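Local coordinates for protein folylpolyglutamate synthase (FolC) (Helicobacter pylori, PDB 6K8C) that probably adds glutamate to dihydropteroate and lengthens the polyglutamate tail of tetrahydrofolates in ATP-dependent ligase reactions, at residues G59-F64 against E245-A250; R88-L93 against C119-Y124; L283-H288 against K294-E299; K349-L354 against L359-F364. One frame throughout, in Å; residues are numbered along the deposited sequence.

Contact 1: G59-F64 against E245-A250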
loop_
_atom_site.group_PDB
_atom_site.type_symbol
_atom_site.label_atom_id
_atom_site.label_comp_id
_atom_site.label_asym_id
_atom_site.label_seq_id
_atom_site.Cartn_x
_atom_site.Cartn_y
_atom_site.Cartn_z
ATOM N N GLY A 59 0.345 3.058 -1.947
ATOM C CA GLY A 59 -1.087 2.854 -1.795
ATOM C C GLY A 59 -1.902 4.077 -2.165
ATOM O O GLY A 59 -2.865 3.987 -2.930
ATOM N N SER A 60 -1.531 5.241 -1.624
ATOM C CA SER A 60 -2.317 6.440 -1.903
ATOM C C SER A 60 -2.136 6.900 -3.344
ATOM O O SER A 60 -3.105 7.312 -3.993
ATOM C CB SER A 60 -1.952 7.561 -0.931
ATOM O OG SER A 60 -0.563 7.828 -0.958
ATOM N N THR A 61 -0.905 6.848 -3.863
ATOM C CA THR A 61 -0.682 7.233 -5.256
ATOM C C THR A 61 -1.526 6.382 -6.198
ATOM O O THR A 61 -2.174 6.899 -7.116
ATOM C CB THR A 61 0.798 7.099 -5.620
ATOM O OG1 THR A 61 1.593 7.879 -4.721
ATOM C CG2 THR A 61 1.037 7.568 -7.052
ATOM N N GLY A 62 -1.529 5.067 -5.985
ATOM C CA GLY A 62 -2.299 4.189 -6.851
ATOM C C GLY A 62 -3.793 4.389 -6.713
ATOM O O GLY A 62 -4.530 4.348 -7.704
ATOM N N ARG A 63 -4.269 4.603 -5.485
ATOM C CA ARG A 63 -5.707 4.746 -5.289
ATOM C C ARG A 63 -6.202 6.091 -5.808
ATOM O O ARG A 63 -7.316 6.182 -6.336
ATOM C CB ARG A 63 -6.061 4.563 -3.810
ATOM C CG ARG A 63 -7.575 4.492 -3.531
ATOM C CD ARG A 63 -8.256 3.319 -4.250
ATOM N NE ARG A 63 -7.662 2.047 -3.855
ATOM C CZ ARG A 63 -7.977 1.379 -2.752
ATOM N NH1 ARG A 63 -8.906 1.843 -1.927
ATOM N NH2 ARG A 63 -7.363 0.240 -2.480
ATOM N N PHE A 64 -5.389 7.145 -5.664
ATOM C CA PHE A 64 -5.732 8.443 -6.246
ATOM C C PHE A 64 -5.897 8.330 -7.755
ATOM O O PHE A 64 -6.876 8.822 -8.327
ATOM C CB PHE A 64 -4.645 9.475 -5.920
ATOM C CG PHE A 64 -4.894 10.271 -4.673
ATOM C CD1 PHE A 64 -6.150 10.770 -4.382
ATOM C CD2 PHE A 64 -3.850 10.545 -3.799
ATOM C CE1 PHE A 64 -6.365 11.520 -3.232
ATOM C CE2 PHE A 64 -4.055 11.293 -2.646
ATOM C CZ PHE A 64 -5.316 11.780 -2.363
ATOM N N GLU A 245 -0.213 14.698 -6.640
ATOM C CA GLU A 245 0.399 15.326 -7.810
ATOM C C GLU A 245 0.951 14.279 -8.766
ATOM O O GLU A 245 0.810 14.406 -9.988
ATOM C CB GLU A 245 1.514 16.290 -7.392
ATOM C CG GLU A 245 1.034 17.597 -6.797
ATOM C CD GLU A 245 0.407 18.531 -7.822
ATOM O OE1 GLU A 245 0.491 18.253 -9.039
ATOM O OE2 GLU A 245 -0.162 19.558 -7.402
ATOM N N VAL A 246 1.585 13.238 -8.226
ATOM C CA VAL A 246 2.114 12.171 -9.072
ATOM C C VAL A 246 0.980 11.409 -9.748
ATOM O O VAL A 246 1.035 11.127 -10.952
ATOM C CB VAL A 246 3.016 11.241 -8.244
ATOM C CG1 VAL A 246 3.426 10.032 -9.072
ATOM C CG2 VAL A 246 4.243 12.010 -7.734
ATOM N N ALA A 247 -0.072 11.080 -8.999
ATOM C CA ALA A 247 -1.213 10.396 -9.598
ATOM C C ALA A 247 -1.861 11.250 -10.680
ATOM O O ALA A 247 -2.325 10.725 -11.698
ATOM C CB ALA A 247 -2.239 10.030 -8.525
ATOM N N LEU A 248 -1.915 12.567 -10.471
ATOM C CA LEU A 248 -2.482 13.449 -11.487
ATOM C C LEU A 248 -1.634 13.442 -12.753
ATOM O O LEU A 248 -2.172 13.423 -13.867
ATOM C CB LEU A 248 -2.617 14.869 -10.932
ATOM C CG LEU A 248 -3.457 15.865 -11.735
ATOM C CD1 LEU A 248 -4.888 15.378 -11.878
ATOM C CD2 LEU A 248 -3.415 17.236 -11.068
ATOM N N LYS A 249 -0.307 13.459 -12.602
ATOM C CA LYS A 249 0.568 13.383 -13.769
ATOM C C LYS A 249 0.385 12.064 -14.512
ATOM O O LYS A 249 0.399 12.031 -15.749
ATOM C CB LYS A 249 2.026 13.557 -13.346
ATOM C CG LYS A 249 2.985 13.736 -14.514
ATOM C CD LYS A 249 2.600 14.964 -15.327
ATOM C CE LYS A 249 3.820 15.725 -15.799
ATOM N NZ LYS A 249 3.441 17.041 -16.381
ATOM N N ALA A 250 0.238 10.963 -13.772
ATOM C CA ALA A 250 -0.070 9.680 -14.399
ATOM C C ALA A 250 -1.380 9.752 -15.168
ATOM O O ALA A 250 -1.460 9.316 -16.324
ATOM C CB ALA A 250 -0.125 8.576 -13.339
#
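Ala247 sets its methyl group against the backbone of Thr61, where helices 58-70 and 241-254 approach each other. The CA atoms of Thr61 and Ala247 are 5.4 Å apart. So small a side chain at this point is consistent with the short distance between the axes of the two segments, 8.3 Å at a crossing angle of -39°. Ala247 CB lies 3.4 Å from Thr61 O and also touches the first side-chain carbon of Phe64, with 3.6 Å between Ala247 CB and Phe64 CB. The phenyl ring takes no share in this. With chi1 at -92°, well off the usual staggered value, it swings away from Ala247 and packs against Leu244 and Leu269 instead.

Thr61 divides its two branches between different tasks. Its CG2 stands anti to the backbone N (chi1 -56°, measured to OG1) and meets Val246 CG1 at 4.0 Å, the two methyl-bearing side chains slanting past each other. OG1 is turned back to the start of its own helix, where it hydrogen-bonds to Gly57 O, so the hydroxyl is satisfied locally while the methyl faces the neighbour. Val246 likewise holds CG1 anti to its backbone N. Strand 159-162 borders the same patch through Val161, which both Thr61 and Val246 touch.

All four touching residues are buried, and the contact is made largely by carbon. Helix 58-70 begins in the Gly-Lys-Gly-Ser-Thr sequence of a P-loop, so this is the packing of a P-loop helix in the nucleotide-binding fold of Mur-type ligases, with helix 241-254 along its flank.

Contact 2: R88-L93 against C119-Y124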
loop_
_atom_site.group_PDB
_atom_site.type_symbol
_atom_site.label_atom_id
_atom_site.label_comp_id
_atom_site.label_asym_id
_atom_site.label_seq_id
_atom_site.Cartn_x
_atom_site.Cartn_y
_atom_site.Cartn_z
ATOM N N ARG A 88 -9.443 -9.707 0.921
ATOM C CA ARG A 88 -10.058 -9.100 -0.256
ATOM C C ARG A 88 -9.793 -7.601 -0.368
ATOM O O ARG A 88 -10.106 -7.022 -1.412
ATOM C CB ARG A 88 -11.565 -9.366 -0.281
ATOM C CG ARG A 88 -12.359 -8.643 0.785
ATOM C CD ARG A 88 -13.753 -9.245 0.886
ATOM N NE ARG A 88 -14.633 -8.446 1.732
ATOM C CZ ARG A 88 -15.680 -7.764 1.284
ATOM N NH1 ARG A 88 -16.422 -7.064 2.129
ATOM N NH2 ARG A 88 -15.988 -7.782 -0.006
ATOM N N GLU A 89 -9.232 -6.966 0.669
ATOM C CA GLU A 89 -8.783 -5.575 0.555
ATOM C C GLU A 89 -7.825 -5.377 -0.609
ATOM O O GLU A 89 -7.709 -4.266 -1.143
ATOM C CB GLU A 89 -8.078 -5.129 1.835
ATOM C CG GLU A 89 -8.947 -5.004 3.055
ATOM C CD GLU A 89 -8.121 -4.903 4.318
ATOM O OE1 GLU A 89 -6.961 -4.415 4.251
ATOM O OE2 GLU A 89 -8.632 -5.308 5.379
ATOM N N ARG A 90 -7.108 -6.431 -0.994
ATOM C CA ARG A 90 -6.097 -6.345 -2.033
ATOM C C ARG A 90 -6.678 -6.049 -3.408
ATOM O O ARG A 90 -5.908 -5.753 -4.328
ATOM C CB ARG A 90 -5.294 -7.653 -2.074
ATOM C CG ARG A 90 -4.434 -7.872 -0.820
ATOM C CD ARG A 90 -4.006 -9.329 -0.687
ATOM N NE ARG A 90 -3.290 -9.567 0.562
ATOM C CZ ARG A 90 -1.976 -9.713 0.655
ATOM N NH1 ARG A 90 -1.223 -9.657 -0.434
ATOM N NH2 ARG A 90 -1.413 -9.929 1.840
ATOM N N PHE A 91 -7.999 -6.105 -3.573
ATOM C CA PHE A 91 -8.634 -5.946 -4.880
ATOM C C PHE A 91 -9.727 -4.887 -4.777
ATOM O O PHE A 91 -10.835 -5.167 -4.311
ATOM C CB PHE A 91 -9.195 -7.280 -5.376
ATOM C CG PHE A 91 -8.274 -8.448 -5.148
ATOM C CD1 PHE A 91 -7.302 -8.774 -6.083
ATOM C CD2 PHE A 91 -8.389 -9.231 -4.004
ATOM C CE1 PHE A 91 -6.457 -9.865 -5.885
ATOM C CE2 PHE A 91 -7.544 -10.311 -3.793
ATOM C CZ PHE A 91 -6.576 -10.629 -4.737
ATOM N N PHE A 92 -9.403 -3.669 -5.204
ATOM C CA PHE A 92 -10.350 -2.560 -5.266
ATOM C C PHE A 92 -10.867 -2.506 -6.697
ATOM O O PHE A 92 -10.132 -2.118 -7.610
ATOM C CB PHE A 92 -9.670 -1.251 -4.865
ATOM C CG PHE A 92 -10.620 -0.096 -4.661
ATOM C CD1 PHE A 92 -11.318 0.042 -3.474
ATOM C CD2 PHE A 92 -10.783 0.867 -5.645
ATOM C CE1 PHE A 92 -12.174 1.110 -3.276
ATOM C CE2 PHE A 92 -11.643 1.944 -5.455
ATOM C CZ PHE A 92 -12.336 2.063 -4.270
ATOM N N LEU A 93 -12.113 -2.925 -6.899
ATOM C CA LEU A 93 -12.650 -3.174 -8.233
ATOM C C LEU A 93 -13.852 -2.274 -8.484
ATOM O O LEU A 93 -14.857 -2.360 -7.770
ATOM C CB LEU A 93 -13.043 -4.647 -8.388
ATOM C CG LEU A 93 -13.849 -5.016 -9.633
ATOM C CD1 LEU A 93 -13.038 -4.777 -10.899
ATOM C CD2 LEU A 93 -14.309 -6.470 -9.557
ATOM N N CYS A 119 1.807 -21.619 -7.768
ATOM C CA CYS A 119 1.940 -20.230 -7.342
ATOM C C CYS A 119 2.354 -20.127 -5.882
ATOM O O CYS A 119 1.859 -20.860 -5.022
ATOM C CB CYS A 119 0.618 -19.486 -7.520
ATOM S SG CYS A 119 0.251 -18.959 -9.191
ATOM N N SER A 120 3.249 -19.184 -5.603
ATOM C CA SER A 120 3.381 -18.675 -4.250
ATOM C C SER A 120 2.109 -17.920 -3.862
ATOM O O SER A 120 1.243 -17.636 -4.692
ATOM C CB SER A 120 4.592 -17.750 -4.137
ATOM O OG SER A 120 4.315 -16.476 -4.708
ATOM N N TYR A 121 2.014 -17.584 -2.574
ATOM C CA TYR A 121 0.880 -16.811 -2.078
ATOM C C TYR A 121 0.674 -15.536 -2.895
ATOM O O TYR A 121 -0.417 -15.288 -3.426
ATOM C CB TYR A 121 1.108 -16.488 -0.598
ATOM C CG TYR A 121 0.023 -15.687 0.084
ATOM C CD1 TYR A 121 0.034 -14.297 0.051
ATOM C CD2 TYR A 121 -0.992 -16.318 0.793
ATOM C CE1 TYR A 121 -0.943 -13.562 0.685
ATOM C CE2 TYR A 121 -1.974 -15.589 1.435
ATOM C CZ TYR A 121 -1.943 -14.210 1.379
ATOM O OH TYR A 121 -2.912 -13.474 2.021
ATOM N N PHE A 122 1.721 -14.726 -3.026
ATOM C CA PHE A 122 1.578 -13.461 -3.738
ATOM C C PHE A 122 1.392 -13.674 -5.234
ATOM O O PHE A 122 0.672 -12.904 -5.879
ATOM C CB PHE A 122 2.787 -12.561 -3.480
ATOM C CG PHE A 122 2.672 -11.201 -4.126
ATOM C CD1 PHE A 122 1.768 -10.268 -3.642
ATOM C CD2 PHE A 122 3.444 -10.870 -5.229
ATOM C CE1 PHE A 122 1.648 -9.017 -4.239
ATOM C CE2 PHE A 122 3.329 -9.625 -5.829
ATOM C CZ PHE A 122 2.431 -8.699 -5.334
ATOM N N GLU A 123 2.017 -14.712 -5.801
ATOM C CA GLU A 123 1.805 -15.016 -7.214
ATOM C C GLU A 123 0.350 -15.374 -7.492
ATOM O O GLU A 123 -0.203 -14.989 -8.531
ATOM C CB GLU A 123 2.746 -16.143 -7.658
ATOM C CG GLU A 123 4.209 -15.682 -7.749
ATOM C CD GLU A 123 5.194 -16.827 -7.856
ATOM O OE1 GLU A 123 4.775 -18.003 -7.779
ATOM O OE2 GLU A 123 6.396 -16.546 -8.023
ATOM N N TYR A 124 -0.295 -16.099 -6.571
ATOM C CA TYR A 124 -1.707 -16.427 -6.755
ATOM C C TYR A 124 -2.587 -15.186 -6.637
ATOM O O TYR A 124 -3.561 -15.036 -7.387
ATOM C CB TYR A 124 -2.147 -17.483 -5.743
ATOM C CG TYR A 124 -3.456 -18.135 -6.113
ATOM C CD1 TYR A 124 -3.585 -18.851 -7.300
ATOM C CD2 TYR A 124 -4.568 -18.021 -5.292
ATOM C CE1 TYR A 124 -4.782 -19.444 -7.649
ATOM C CE2 TYR A 124 -5.767 -18.613 -5.633
ATOM C CZ TYR A 124 -5.867 -19.320 -6.813
ATOM O OH TYR A 124 -7.059 -19.904 -7.154
#
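Arg90 reaches out from the 3-10 turn that ends with it to the first turn of helix 121-132, meeting Tyr121 and Phe122 with its guanidinium group. At its root, CB sits above one face of the neighbouring Phe91 ring, 3.9 Å from the ring plane and offset toward the rim. CG lies anti to the carbonyl carbon (chi1 -67°), and from there the extended chain carries the guanidinium toward the helix, where the nearest CA atoms, those of Arg90 and Phe122, are 10.6 Å apart. NE hydrogen-bonds to ND1 of His83, in a preceding loop, which restrains the rotation of the planar end.

Beyond NE, the group presents a face to Tyr121. CE1 of that ring stands above it, with Arg90 CZ 4.0 Å and Arg90 NH2 3.8 Å from Tyr121 CE1. NH2 also comes to 3.9 Å from Tyr121 OH, too far to count as a hydrogen bond. For the tyrosine the approach is at the ring edge, Arg90 CZ lying in its plane, and the two planes are 79° apart. NH1 is likewise near Tyr121 CE1 and reaches the edge of Phe122, 4.4 Å from Phe122 CD1. At the start of the same helix Ser120 and Glu123 form a capping box.

Because the charged group meets ring edges and not ring faces, the contact is no cation-pi stack; it is van der Waals packing, with His83 as the hydrogen-bond partner of NE.

Contact 3: L283-H288 against K294-E299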
loop_
_atom_site.group_PDB
_atom_site.type_symbol
_atom_site.label_atom_id
_atom_site.label_comp_id
_atom_site.label_asym_id
_atom_site.label_seq_id
_atom_site.Cartn_x
_atom_site.Cartn_y
_atom_site.Cartn_z
ATOM N N LEU A 283 -8.682 3.790 17.255
ATOM C CA LEU A 283 -8.223 4.305 15.976
ATOM C C LEU A 283 -7.036 3.463 15.519
ATOM O O LEU A 283 -6.152 3.141 16.319
ATOM C CB LEU A 283 -7.833 5.784 16.117
ATOM C CG LEU A 283 -7.377 6.602 14.907
ATOM C CD1 LEU A 283 -8.522 6.812 13.919
ATOM C CD2 LEU A 283 -6.829 7.937 15.386
ATOM N N ILE A 284 -7.025 3.090 14.238
ATOM C CA ILE A 284 -6.019 2.186 13.690
ATOM C C ILE A 284 -5.366 2.839 12.477
ATOM O O ILE A 284 -6.053 3.415 11.627
ATOM C CB ILE A 284 -6.631 0.823 13.298
ATOM C CG1 ILE A 284 -7.009 0.027 14.545
ATOM C CG2 ILE A 284 -5.656 0.021 12.451
ATOM C CD1 ILE A 284 -7.225 -1.455 14.278
ATOM N N ASP A 285 -4.041 2.735 12.388
ATOM C CA ASP A 285 -3.321 3.282 11.247
ATOM C C ASP A 285 -2.050 2.479 11.025
ATOM O O ASP A 285 -1.288 2.245 11.967
ATOM C CB ASP A 285 -2.994 4.765 11.454
ATOM C CG ASP A 285 -2.502 5.431 10.184
ATOM O OD1 ASP A 285 -1.332 5.200 9.815
ATOM O OD2 ASP A 285 -3.287 6.171 9.556
ATOM N N VAL A 286 -1.828 2.061 9.772
ATOM C CA VAL A 286 -0.689 1.212 9.440
ATOM C C VAL A 286 0.583 2.000 9.160
ATOM O O VAL A 286 1.601 1.399 8.796
ATOM C CB VAL A 286 -1.003 0.327 8.220
ATOM C CG1 VAL A 286 -2.150 -0.619 8.541
ATOM C CG2 VAL A 286 -1.343 1.198 7.013
ATOM N N GLY A 287 0.562 3.319 9.315
ATOM C CA GLY A 287 1.715 4.120 8.950
ATOM C C GLY A 287 2.824 4.102 9.990
ATOM O O GLY A 287 2.693 3.562 11.087
ATOM N N HIS A 288 3.957 4.698 9.610
ATOM C CA HIS A 288 5.011 5.026 10.576
ATOM C C HIS A 288 5.889 6.088 9.909
ATOM O O HIS A 288 6.870 5.764 9.236
ATOM C CB HIS A 288 5.832 3.830 11.009
ATOM C CG HIS A 288 6.686 4.108 12.207
ATOM N ND1 HIS A 288 7.827 4.881 12.143
ATOM C CD2 HIS A 288 6.544 3.756 13.507
ATOM C CE1 HIS A 288 8.359 4.975 13.349
ATOM N NE2 HIS A 288 7.600 4.301 14.195
ATOM N N LYS A 294 1.878 13.291 12.552
ATOM C CA LYS A 294 1.281 14.610 12.723
ATOM C C LYS A 294 -0.205 14.583 12.394
ATOM O O LYS A 294 -1.020 15.171 13.115
ATOM C CB LYS A 294 2.007 15.634 11.852
ATOM C CG LYS A 294 3.406 15.973 12.331
ATOM C CD LYS A 294 4.101 16.939 11.380
ATOM C CE LYS A 294 5.460 17.358 11.914
ATOM N NZ LYS A 294 6.279 18.050 10.878
ATOM N N ALA A 295 -0.578 13.895 11.312
ATOM C CA ALA A 295 -1.982 13.833 10.921
ATOM C C ALA A 295 -2.809 13.063 11.942
ATOM O O ALA A 295 -3.970 13.407 12.199
ATOM C CB ALA A 295 -2.110 13.193 9.542
ATOM N N LEU A 296 -2.238 12.012 12.532
ATOM C CA LEU A 296 -2.987 11.254 13.528
ATOM C C LEU A 296 -3.133 12.041 14.823
ATOM O O LEU A 296 -4.173 11.966 15.487
ATOM C CB LEU A 296 -2.311 9.912 13.778
ATOM C CG LEU A 296 -2.538 8.947 12.614
ATOM C CD1 LEU A 296 -1.429 7.940 12.551
ATOM C CD2 LEU A 296 -3.885 8.252 12.746
ATOM N N LYS A 297 -2.102 12.799 15.201
ATOM C CA LYS A 297 -2.235 13.699 16.341
ATOM C C LYS A 297 -3.419 14.640 16.146
ATOM O O LYS A 297 -4.236 14.827 17.055
ATOM C CB LYS A 297 -0.941 14.493 16.538
ATOM C CG LYS A 297 -1.083 15.667 17.503
ATOM C CD LYS A 297 0.261 16.043 18.141
ATOM C CE LYS A 297 1.192 16.743 17.156
ATOM N NZ LYS A 297 2.474 17.193 17.807
ATOM N N GLU A 298 -3.530 15.229 14.952
ATOM C CA GLU A 298 -4.638 16.136 14.672
ATOM C C GLU A 298 -5.971 15.399 14.702
ATOM O O GLU A 298 -6.969 15.926 15.205
ATOM C CB GLU A 298 -4.434 16.816 13.317
ATOM C CG GLU A 298 -3.379 17.916 13.312
ATOM C CD GLU A 298 -3.366 18.725 14.596
ATOM O OE1 GLU A 298 -2.319 18.741 15.283
ATOM O OE2 GLU A 298 -4.401 19.348 14.916
ATOM N N GLU A 299 -6.004 14.173 14.177
ATOM C CA GLU A 299 -7.244 13.404 14.198
ATOM C C GLU A 299 -7.592 12.939 15.604
ATOM O O GLU A 299 -8.775 12.841 15.946
ATOM C CB GLU A 299 -7.141 12.215 13.249
ATOM C CG GLU A 299 -7.560 12.562 11.832
ATOM C CD GLU A 299 -9.048 12.393 11.607
ATOM O OE1 GLU A 299 -9.764 13.415 11.628
ATOM O OE2 GLU A 299 -9.504 11.246 11.413
#
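Asp285 and Leu296 face one another with their CA atoms 8.3 Å apart, strand 282-285 leading into a loop while helix 290-303 packs beside it. Leu296 fits between two residues, Leu283 and Asp285, that point to the same side. Its CD2 touches Leu283 CD2 at 4.0 Å, and its CD1 rests on the carboxylate carbon, with Leu296 CD1 3.6 Å from Asp285 CG. Both methyl groups also brush Asp285 CB, so the leucine covers the aliphatic root and the centre of the acid together.

Asp285 holds CG anti to its backbone N (chi1 -168°), which carries the carboxylate forward to the start of the loop. There Asp285 OD1 accepts from Gly287 N at 2.7 Å, closing an Asx turn; the donor approaches on the anti side, 25° out of the carboxylate plane. OD2 is taken up by a salt bridge to Arg238 NE and a hydrogen bond from Cys275 N.

The carboxylate is therefore buried but not stranded. The Leu296 methyls lie against CB, CG and both oxygens, while the oxygens are satisfied by Gly287 N, Arg238 and Cys275 N. Gripped at both of them, the group is held in a fixed orientation within an otherwise apolar contact.

Contact 4: K349-L354 against L359-F364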
loop_
_atom_site.group_PDB
_atom_site.type_symbol
_atom_site.label_atom_id
_atom_site.label_comp_id
_atom_site.label_asym_id
_atom_site.label_seq_id
_atom_site.Cartn_x
_atom_site.Cartn_y
_atom_site.Cartn_z
ATOM N N LYS A 349 15.697 -1.285 23.451
ATOM C CA LYS A 349 15.992 -0.035 22.760
ATOM C C LYS A 349 14.760 0.861 22.713
ATOM O O LYS A 349 14.841 2.067 22.978
ATOM C CB LYS A 349 16.509 -0.327 21.351
ATOM C CG LYS A 349 16.844 0.911 20.540
ATOM C CD LYS A 349 17.261 0.550 19.124
ATOM C CE LYS A 349 17.294 1.778 18.227
ATOM N NZ LYS A 349 18.346 1.674 17.178
ATOM N N LEU A 350 13.603 0.282 22.380
ATOM C CA LEU A 350 12.361 1.047 22.368
ATOM C C LEU A 350 12.044 1.602 23.750
ATOM O O LEU A 350 11.612 2.755 23.882
ATOM C CB LEU A 350 11.213 0.168 21.867
ATOM C CG LEU A 350 9.821 0.800 21.847
ATOM C CD1 LEU A 350 9.838 2.118 21.076
ATOM C CD2 LEU A 350 8.799 -0.166 21.256
ATOM N N LYS A 351 12.259 0.798 24.795
ATOM C CA LYS A 351 12.035 1.278 26.155
ATOM C C LYS A 351 12.911 2.483 26.472
ATOM O O LYS A 351 12.489 3.380 27.213
ATOM C CB LYS A 351 12.300 0.161 27.163
ATOM C CG LYS A 351 11.167 -0.847 27.323
ATOM C CD LYS A 351 11.487 -1.836 28.441
ATOM C CE LYS A 351 10.305 -2.745 28.754
ATOM N NZ LYS A 351 10.675 -3.838 29.701
ATOM N N GLY A 352 14.129 2.521 25.926
ATOM C CA GLY A 352 15.011 3.646 26.187
ATOM C C GLY A 352 14.575 4.914 25.486
ATOM O O GLY A 352 14.759 6.015 26.016
ATOM N N ILE A 353 14.002 4.782 24.288
ATOM C CA ILE A 353 13.455 5.947 23.598
ATOM C C ILE A 353 12.288 6.521 24.386
ATOM O O ILE A 353 12.186 7.739 24.582
ATOM C CB ILE A 353 13.040 5.567 22.166
ATOM C CG1 ILE A 353 14.271 5.177 21.346
ATOM C CG2 ILE A 353 12.274 6.713 21.503
ATOM C CD1 ILE A 353 13.945 4.476 20.046
ATOM N N LEU A 354 11.398 5.648 24.862
ATOM C CA LEU A 354 10.248 6.107 25.631
ATOM C C LEU A 354 10.687 6.759 26.932
ATOM O O LEU A 354 10.067 7.724 27.393
ATOM C CB LEU A 354 9.300 4.934 25.893
ATOM C CG LEU A 354 8.701 4.354 24.610
ATOM C CD1 LEU A 354 8.222 2.928 24.814
ATOM C CD2 LEU A 354 7.561 5.238 24.114
ATOM N N LEU A 359 7.677 9.164 28.405
ATOM C CA LEU A 359 6.392 8.515 28.179
ATOM C C LEU A 359 6.296 7.274 29.058
ATOM O O LEU A 359 7.144 6.381 28.964
ATOM C CB LEU A 359 6.225 8.132 26.709
ATOM C CG LEU A 359 5.852 9.227 25.708
ATOM C CD1 LEU A 359 6.151 8.769 24.281
ATOM C CD2 LEU A 359 4.386 9.614 25.858
ATOM N N GLU A 360 5.273 7.223 29.910
ATOM C CA GLU A 360 4.975 5.992 30.628
ATOM C C GLU A 360 4.682 4.879 29.635
ATOM O O GLU A 360 4.108 5.107 28.566
ATOM C CB GLU A 360 3.775 6.172 31.561
ATOM C CG GLU A 360 3.710 7.506 32.272
ATOM C CD GLU A 360 4.640 7.571 33.465
ATOM O OE1 GLU A 360 5.142 6.507 33.885
ATOM O OE2 GLU A 360 4.865 8.685 33.984
ATOM N N TYR A 361 5.078 3.660 29.986
ATOM C CA TYR A 361 4.838 2.546 29.086
ATOM C C TYR A 361 4.642 1.259 29.873
ATOM O O TYR A 361 4.912 1.182 31.074
ATOM C CB TYR A 361 5.975 2.387 28.072
ATOM C CG TYR A 361 7.306 2.036 28.690
ATOM C CD1 TYR A 361 7.645 0.715 28.959
ATOM C CD2 TYR A 361 8.228 3.026 28.995
ATOM C CE1 TYR A 361 8.861 0.394 29.527
ATOM C CE2 TYR A 361 9.449 2.713 29.560
ATOM C CZ TYR A 361 9.762 1.395 29.822
ATOM O OH TYR A 361 10.978 1.083 30.385
ATOM N N ALA A 362 4.162 0.250 29.158
ATOM C CA ALA A 362 3.993 -1.118 29.634
ATOM C C ALA A 362 3.764 -1.973 28.395
ATOM O O ALA A 362 3.664 -1.455 27.278
ATOM C CB ALA A 362 2.842 -1.241 30.635
ATOM N N LEU A 363 3.686 -3.285 28.590
ATOM C CA LEU A 363 3.351 -4.173 27.489
ATOM C C LEU A 363 1.844 -4.180 27.260
ATOM O O LEU A 363 1.052 -4.072 28.199
ATOM C CB LEU A 363 3.841 -5.598 27.761
ATOM C CG LEU A 363 5.340 -5.828 27.973
ATOM C CD1 LEU A 363 5.666 -7.310 27.828
ATOM C CD2 LEU A 363 6.176 -4.995 27.015
ATOM N N PHE A 364 1.445 -4.307 25.997
ATOM C CA PHE A 364 0.026 -4.406 25.682
ATOM C C PHE A 364 -0.494 -5.800 26.010
ATOM O O PHE A 364 0.125 -6.803 25.642
ATOM C CB PHE A 364 -0.239 -4.109 24.210
ATOM C CG PHE A 364 -1.670 -4.354 23.805
ATOM C CD1 PHE A 364 -2.666 -3.447 24.138
ATOM C CD2 PHE A 364 -2.027 -5.516 23.144
ATOM C CE1 PHE A 364 -3.984 -3.684 23.783
ATOM C CE2 PHE A 364 -3.338 -5.757 22.784
ATOM C CZ PHE A 364 -4.319 -4.843 23.104
#
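Leu354 and Leu359 are joined by the single hydrogen bond of this contact, from Leu359 N to Leu354 O at 3.0 Å. It is nearly straight (166° at the hydrogen) and spans five residues over the end of helix 347-357, a pattern consistent with the six-to-one bond of a Schellman motif.

Apolar packing follows the same pair outward, with Leu354 CD2 3.8 Å from Leu359 CD1, and goes on to Tyr361, whose CD2 lies 3.8 Å from Leu354 CB. Tyr361 CG sits between the backbone N and the carbonyl carbon (chi1 64°), which turns the ring toward Lys351 and Leu354.

A third kind of contact joins ring and lysine. The extended chain of Lys351 passes Tyr361 at about a right angle, Lys351 CG coming to 3.4 Å from Tyr361 CE1 and Lys351 CD to 3.5 Å from Tyr361 OH. That hydroxyl has its own polar partner one turn along, Glu355 OE2.

Both segments belong to a beta-alpha-beta unit of strand 331-336, helix 347-357 and strand 361-363. Leu354 also reaches Val334 and Ile336 of the adjoining strand and Leu324 of helix 320-327, so the helix is packed onto the outermost strand and its neighbour.

Contact 2 and the 59-64 side of contact 1 belong to the Mur ligase middle domain, contact 2 being nested inside the long loop that contact 1 closes. Their centres lie 21 Å apart, yet they touch, Arg63 NH1 coming within 3.4 Å of Phe92 CD1. Helix 58-70 thus packs against strand 91-93 of the eight-stranded sheet. Contacts 3 and 4 follow in series within the glutamate ligase domain, their centres 19 Å apart, and both join helices to strands of the six-stranded sheet, with contact 4 at its outermost strand 361-363. Contacts 2 and 3 approach to about 7 Å between nearest atoms, consistent with the two parts of the ligase lying close together there.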